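PDB 4WES: nitrogenase molybdenum-iron protein alpha chain from Clostridium pasteurianum, which carries the iron-molybdenum cofactor and, with the beta chain and the iron protein, reduces dinitrogen to ammonium in nitrogen fixation. Local coordinates for residues A[205-217]-A[229-243]. Residues are numbered along the deposited sequence; the frame is centred on the assembly and turned at random. Where two conformers were deposited one is given.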
loop_
_atom_site.group_PDB
_atom_site.type_symbol
_atom_site.label_atom_id
_atom_site.label_comp_id
_atom_site.label_asym_id
_atom_site.label_seq_id
_atom_site.Cartn_x
_atom_site.Cartn_y
_atom_site.Cartn_z
ATOM N N GLN A 205 -16.350 -35.681 -36.485
ATOM C CA GLN A 205 -16.929 -35.927 -35.156
ATOM C C GLN A 205 -16.159 -37.039 -34.435
ATOM O O GLN A 205 -15.861 -38.094 -34.993
ATOM C CB GLN A 205 -18.387 -36.312 -35.270
ATOM C CG GLN A 205 -19.119 -36.469 -33.940
ATOM C CD GLN A 205 -20.613 -36.525 -34.124
ATOM O OE1 GLN A 205 -21.168 -35.956 -35.095
ATOM N NE2 GLN A 205 -21.298 -37.145 -33.162
ATOM N N LYS A 206 -15.848 -36.793 -33.170
ATOM C CA LYS A 206 -15.202 -37.769 -32.312
ATOM C C LYS A 206 -16.222 -38.591 -31.534
ATOM O O LYS A 206 -17.399 -38.241 -31.412
ATOM C CB LYS A 206 -14.172 -37.089 -31.364
ATOM C CG LYS A 206 -12.975 -36.468 -32.081
ATOM C CD LYS A 206 -12.030 -35.719 -31.156
ATOM C CE LYS A 206 -10.776 -35.309 -31.907
ATOM N NZ LYS A 206 -9.818 -34.644 -30.982
ATOM N N LYS A 207 -15.747 -39.689 -30.972
ATOM C CA LYS A 207 -16.611 -40.580 -30.200
ATOM C C LYS A 207 -17.049 -39.917 -28.887
ATOM O O LYS A 207 -16.318 -39.120 -28.310
ATOM C CB LYS A 207 -15.921 -41.903 -29.886
ATOM C CG LYS A 207 -15.498 -42.690 -31.112
ATOM C CD LYS A 207 -14.922 -44.034 -30.682
ATOM C CE LYS A 207 -13.640 -44.378 -31.431
ATOM N NZ LYS A 207 -13.849 -44.630 -32.883
ATOM N N TYR A 208 -18.228 -40.300 -28.419
ATOM C CA TYR A 208 -18.782 -39.809 -27.165
ATOM C C TYR A 208 -18.787 -38.295 -27.054
ATOM O O TYR A 208 -18.420 -37.727 -26.024
ATOM C CB TYR A 208 -18.045 -40.414 -25.985
ATOM C CG TYR A 208 -17.952 -41.927 -26.053
ATOM C CD1 TYR A 208 -19.090 -42.721 -26.074
ATOM C CD2 TYR A 208 -16.730 -42.543 -26.124
ATOM C CE1 TYR A 208 -19.002 -44.101 -26.139
ATOM C CE2 TYR A 208 -16.628 -43.911 -26.211
ATOM C CZ TYR A 208 -17.766 -44.679 -26.221
ATOM O OH TYR A 208 -17.626 -46.041 -26.281
ATOM N N SER A 209 -19.206 -37.642 -28.125
ATOM C CA SER A 209 -19.171 -36.187 -28.202
ATOM C C SER A 209 -20.438 -35.552 -27.644
ATOM O O SER A 209 -21.556 -35.911 -28.014
ATOM C CB SER A 209 -18.948 -35.722 -29.642
ATOM O OG SER A 209 -17.595 -35.862 -30.066
ATOM N N ILE A 210 -20.222 -34.605 -26.739
ATOM C CA ILE A 210 -21.299 -33.832 -26.134
ATOM C C ILE A 210 -20.960 -32.345 -26.290
ATOM O O ILE A 210 -19.813 -31.960 -26.418
ATOM C CB ILE A 210 -21.471 -34.196 -24.641
ATOM C CG1 ILE A 210 -20.258 -33.815 -23.811
ATOM C CG2 ILE A 210 -21.794 -35.667 -24.530
ATOM C CD1 ILE A 210 -20.346 -32.391 -23.246
ATOM N N ASN A 211 -22.001 -31.512 -26.219
ATOM C CA ASN A 211 -21.822 -30.072 -26.035
ATOM C C ASN A 211 -22.443 -29.665 -24.708
ATOM O O ASN A 211 -23.441 -30.237 -24.302
ATOM C CB ASN A 211 -22.540 -29.254 -27.083
ATOM C CG ASN A 211 -22.048 -29.479 -28.500
ATOM O OD1 ASN A 211 -20.851 -29.683 -28.755
ATOM N ND2 ASN A 211 -23.013 -29.486 -29.437
ATOM N N VAL A 212 -21.849 -28.658 -24.057
ATOM C CA VAL A 212 -22.505 -27.994 -22.949
ATOM C C VAL A 212 -23.063 -26.671 -23.440
ATOM O O VAL A 212 -22.319 -25.779 -23.836
ATOM C CB VAL A 212 -21.606 -27.792 -21.734
ATOM C CG1 VAL A 212 -22.420 -27.246 -20.552
ATOM C CG2 VAL A 212 -20.907 -29.078 -21.338
ATOM N N LEU A 213 -24.381 -26.586 -23.501
ATOM C CA LEU A 213 -25.071 -25.407 -24.009
ATOM C C LEU A 213 -25.502 -24.482 -22.862
ATOM O O LEU A 213 -26.049 -24.955 -21.851
ATOM C CB LEU A 213 -26.314 -25.794 -24.796
ATOM C CG LEU A 213 -26.144 -26.651 -26.058
ATOM C CD1 LEU A 213 -27.475 -26.756 -26.778
ATOM C CD2 LEU A 213 -25.050 -26.122 -26.960
ATOM N N GLY A 214 -25.336 -23.176 -23.055
ATOM C CA GLY A 214 -25.772 -22.217 -22.047
ATOM C C GLY A 214 -24.917 -22.304 -20.801
ATOM O O GLY A 214 -25.415 -22.374 -19.662
ATOM N N GLU A 215 -23.620 -22.279 -21.018
ATOM C CA GLU A 215 -22.628 -22.318 -19.964
ATOM C C GLU A 215 -21.503 -21.377 -20.366
ATOM O O GLU A 215 -20.948 -21.515 -21.469
ATOM C CB GLU A 215 -22.104 -23.730 -19.756
ATOM C CG GLU A 215 -20.873 -23.799 -18.900
ATOM C CD GLU A 215 -21.004 -23.116 -17.556
ATOM O OE1 GLU A 215 -20.026 -22.456 -17.132
ATOM O OE2 GLU A 215 -22.086 -23.252 -16.926
ATOM N N TYR A 216 -21.171 -20.420 -19.481
ATOM C CA TYR A 216 -20.356 -19.277 -19.879
ATOM C C TYR A 216 -19.029 -19.185 -19.142
ATOM O O TYR A 216 -18.324 -18.206 -19.229
ATOM C CB TYR A 216 -21.206 -18.007 -19.825
ATOM C CG TYR A 216 -22.450 -18.179 -20.655
ATOM C CD1 TYR A 216 -22.407 -18.026 -22.031
ATOM C CD2 TYR A 216 -23.646 -18.541 -20.081
ATOM C CE1 TYR A 216 -23.505 -18.250 -22.817
ATOM C CE2 TYR A 216 -24.780 -18.748 -20.856
ATOM C CZ TYR A 216 -24.714 -18.602 -22.226
ATOM O OH TYR A 216 -25.822 -18.807 -23.024
ATOM N N ASN A 217 -18.671 -20.266 -18.425
ATOM C CA ASN A 217 -17.397 -20.341 -17.712
ATOM C C ASN A 217 -17.180 -19.207 -16.724
ATOM O O ASN A 217 -16.062 -18.725 -16.542
ATOM C CB ASN A 217 -16.197 -20.425 -18.677
ATOM C CG ASN A 217 -14.967 -21.010 -18.010
ATOM O OD1 ASN A 217 -15.077 -21.867 -17.128
ATOM N ND2 ASN A 217 -13.787 -20.598 -18.445
ATOM N N LEU A 229 -16.007 -34.443 -16.923
ATOM C CA LEU A 229 -16.529 -35.106 -18.121
ATOM C C LEU A 229 -15.408 -35.814 -18.864
ATOM O O LEU A 229 -15.586 -36.956 -19.341
ATOM C CB LEU A 229 -17.219 -34.080 -19.027
ATOM C CG LEU A 229 -18.511 -33.496 -18.469
ATOM C CD1 LEU A 229 -19.003 -32.334 -19.323
ATOM C CD2 LEU A 229 -19.565 -34.562 -18.317
ATOM N N GLU A 230 -14.263 -35.155 -18.993
ATOM C CA GLU A 230 -13.145 -35.763 -19.700
ATOM C C GLU A 230 -12.568 -36.957 -18.915
ATOM O O GLU A 230 -12.136 -37.951 -19.549
ATOM C CB GLU A 230 -12.082 -34.690 -19.995
ATOM C CG GLU A 230 -12.604 -33.729 -21.061
ATOM C CD GLU A 230 -11.783 -32.468 -21.303
ATOM O OE1 GLU A 230 -12.084 -31.793 -22.326
ATOM O OE2 GLU A 230 -10.834 -32.132 -20.549
ATOM N N LYS A 231 -12.574 -36.910 -17.584
ATOM C CA LYS A 231 -12.144 -38.065 -16.791
ATOM C C LYS A 231 -13.021 -39.300 -17.055
ATOM O O LYS A 231 -12.514 -40.427 -17.100
ATOM C CB LYS A 231 -12.217 -37.763 -15.280
ATOM C CG LYS A 231 -11.037 -37.098 -14.646
ATOM C CD LYS A 231 -11.334 -36.786 -13.178
ATOM C CE LYS A 231 -11.275 -38.027 -12.334
ATOM N NZ LYS A 231 -11.127 -37.655 -10.901
ATOM N N ILE A 232 -14.313 -39.084 -17.254
ATOM C CA ILE A 232 -15.214 -40.195 -17.511
ATOM C C ILE A 232 -14.988 -40.747 -18.928
ATOM O O ILE A 232 -15.166 -41.968 -19.173
ATOM C CB ILE A 232 -16.662 -39.751 -17.295
ATOM C CG1 ILE A 232 -16.880 -39.465 -15.804
ATOM C CG2 ILE A 232 -17.611 -40.808 -17.802
ATOM C CD1 ILE A 232 -18.146 -38.703 -15.499
ATOM N N GLY A 233 -14.612 -39.862 -19.852
ATOM C CA GLY A 233 -14.314 -40.290 -21.220
ATOM C C GLY A 233 -15.080 -39.575 -22.306
ATOM O O GLY A 233 -14.932 -39.940 -23.481
ATOM N N TYR A 234 -15.875 -38.578 -21.971
ATOM C CA TYR A 234 -16.555 -37.807 -23.002
ATOM C C TYR A 234 -15.594 -36.906 -23.748
ATOM O O TYR A 234 -14.568 -36.457 -23.198
ATOM C CB TYR A 234 -17.655 -36.938 -22.384
ATOM C CG TYR A 234 -18.772 -37.754 -21.754
ATOM C CD1 TYR A 234 -19.730 -38.400 -22.546
ATOM C CD2 TYR A 234 -18.863 -37.901 -20.376
ATOM C CE1 TYR A 234 -20.743 -39.158 -21.992
ATOM C CE2 TYR A 234 -19.866 -38.657 -19.809
ATOM C CZ TYR A 234 -20.801 -39.296 -20.608
ATOM O OH TYR A 234 -21.809 -40.039 -20.064
ATOM N N HIS A 235 -15.951 -36.587 -24.984
ATOM C CA HIS A 235 -15.306 -35.554 -25.727
ATOM C C HIS A 235 -16.203 -34.323 -25.605
ATOM O O HIS A 235 -17.346 -34.355 -26.063
ATOM C CB HIS A 235 -15.160 -35.928 -27.208
ATOM C CG HIS A 235 -14.609 -34.809 -28.019
ATOM N ND1 HIS A 235 -15.319 -34.182 -29.026
ATOM C CD2 HIS A 235 -13.419 -34.180 -27.948
ATOM C CE1 HIS A 235 -14.583 -33.218 -29.545
ATOM N NE2 HIS A 235 -13.423 -33.199 -28.913
ATOM N N VAL A 236 -15.684 -33.238 -25.021
ATOM C CA VAL A 236 -16.463 -32.030 -24.907
ATOM C C VAL A 236 -16.266 -31.230 -26.190
ATOM O O VAL A 236 -15.318 -30.458 -26.331
ATOM C CB VAL A 236 -16.153 -31.208 -23.642
ATOM C CG1 VAL A 236 -17.093 -30.025 -23.546
ATOM C CG2 VAL A 236 -16.246 -32.079 -22.406
ATOM N N ASN A 237 -17.171 -31.464 -27.133
ATOM C CA ASN A 237 -17.017 -30.891 -28.472
ATOM C C ASN A 237 -17.033 -29.366 -28.463
ATOM O O ASN A 237 -16.224 -28.723 -29.111
ATOM C CB ASN A 237 -18.135 -31.460 -29.354
ATOM C CG ASN A 237 -18.101 -30.914 -30.748
ATOM O OD1 ASN A 237 -17.151 -31.136 -31.501
ATOM N ND2 ASN A 237 -19.106 -30.142 -31.084
ATOM N N ALA A 238 -17.986 -28.796 -27.727
ATOM C CA ALA A 238 -18.100 -27.356 -27.607
ATOM C C ALA A 238 -18.861 -27.028 -26.351
ATOM O O ALA A 238 -19.766 -27.755 -25.956
ATOM C CB ALA A 238 -18.849 -26.766 -28.794
ATOM N N THR A 239 -18.511 -25.894 -25.761
ATOM C CA THR A 239 -19.323 -25.241 -24.742
ATOM C C THR A 239 -19.769 -23.915 -25.352
ATOM O O THR A 239 -18.959 -23.097 -25.824
ATOM C CB THR A 239 -18.556 -25.052 -23.445
ATOM O OG1 THR A 239 -18.276 -26.359 -22.934
ATOM C CG2 THR A 239 -19.360 -24.282 -22.401
ATOM N N LEU A 240 -21.087 -23.703 -25.383
ATOM C CA LEU A 240 -21.648 -22.451 -25.876
ATOM C C LEU A 240 -21.998 -21.579 -24.691
ATOM O O LEU A 240 -23.012 -21.828 -24.025
ATOM C CB LEU A 240 -22.866 -22.696 -26.773
ATOM C CG LEU A 240 -22.545 -22.881 -28.264
ATOM C CD1 LEU A 240 -21.579 -23.992 -28.535
ATOM C CD2 LEU A 240 -23.805 -23.013 -29.080
ATOM N N THR A 241 -21.173 -20.569 -24.366
ATOM C CA THR A 241 -20.018 -20.076 -25.101
ATOM C C THR A 241 -18.762 -19.885 -24.220
ATOM O O THR A 241 -17.803 -19.274 -24.653
ATOM C CB THR A 241 -20.340 -18.751 -25.815
ATOM O OG1 THR A 241 -20.841 -17.842 -24.831
ATOM C CG2 THR A 241 -21.352 -18.935 -26.919
ATOM N N GLY A 242 -18.782 -20.432 -22.986
ATOM C CA GLY A 242 -17.668 -20.213 -22.082
ATOM C C GLY A 242 -16.348 -20.788 -22.594
ATOM O O GLY A 242 -16.267 -21.962 -22.972
ATOM N N ASP A 243 -15.337 -19.912 -22.630
ATOM C CA ASP A 243 -14.026 -20.220 -23.164
ATOM C C ASP A 243 -14.058 -20.722 -24.607
ATOM O O ASP A 243 -13.098 -21.373 -25.032
ATOM C CB ASP A 243 -13.262 -21.213 -22.257
ATOM C CG ASP A 243 -11.777 -21.279 -22.580
ATOM O OD1 ASP A 243 -11.164 -20.240 -22.896
ATOM O OD2 ASP A 243 -11.206 -22.411 -22.548
HETATM O O HOH W 1 -16.771 -34.190 -32.157
#
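His235 holds CG opposite its backbone N (chi1 174°), and Ser209, in the given one of its two conformers, holds OG beside its own N (chi1 -77°), which brings ring and hydroxyl together. In this conformer His235 ND1 donates to Ser209 OG at 3.0 Å. Ser209 OG then donates to Lys206 O, and a water links the hydroxyl to Lys206 N and Asn237 OD1. The extended Lys206 chain crosses the imidazole. Lys206 CD lies over one face of the His235 ring, 3.8 Å from its centroid, a CH-pi contact. Further along, Asn237 ND2 donates to Asn211 OD1 over 2.9 Å, on a lone pair in the carbonyl plane. Asn211 ND2 turns to Ala252 O and Asn258 OD1.

Strands 209-213 and 235-239 pair in parallel as part of a beta-alpha-beta unit with helix 221-232. Ile210 N to His235 O (3.0 Å) and Leu240 N to Val212 O (2.9 Å) are two of the rungs. On the helix side, Ile210 CD1 meets Val236 CG1 at 4.0 Å and Leu229 CD1 at 4.1 Å. After Leu213 a beta bulge shifts the register. Leu240 O accepts from Glu215 N at 3.1 Å and weakly from Gly214 N. Tyr216 touches the iron-molybdenum cofactor, and its OH is hydrogen-bonded with Ser265 OG. The Ser209 bond would suit a proton on His235 ND1, while the bulge bonds tie the backbone before Tyr216 to Leu240, where the chain turns a corner.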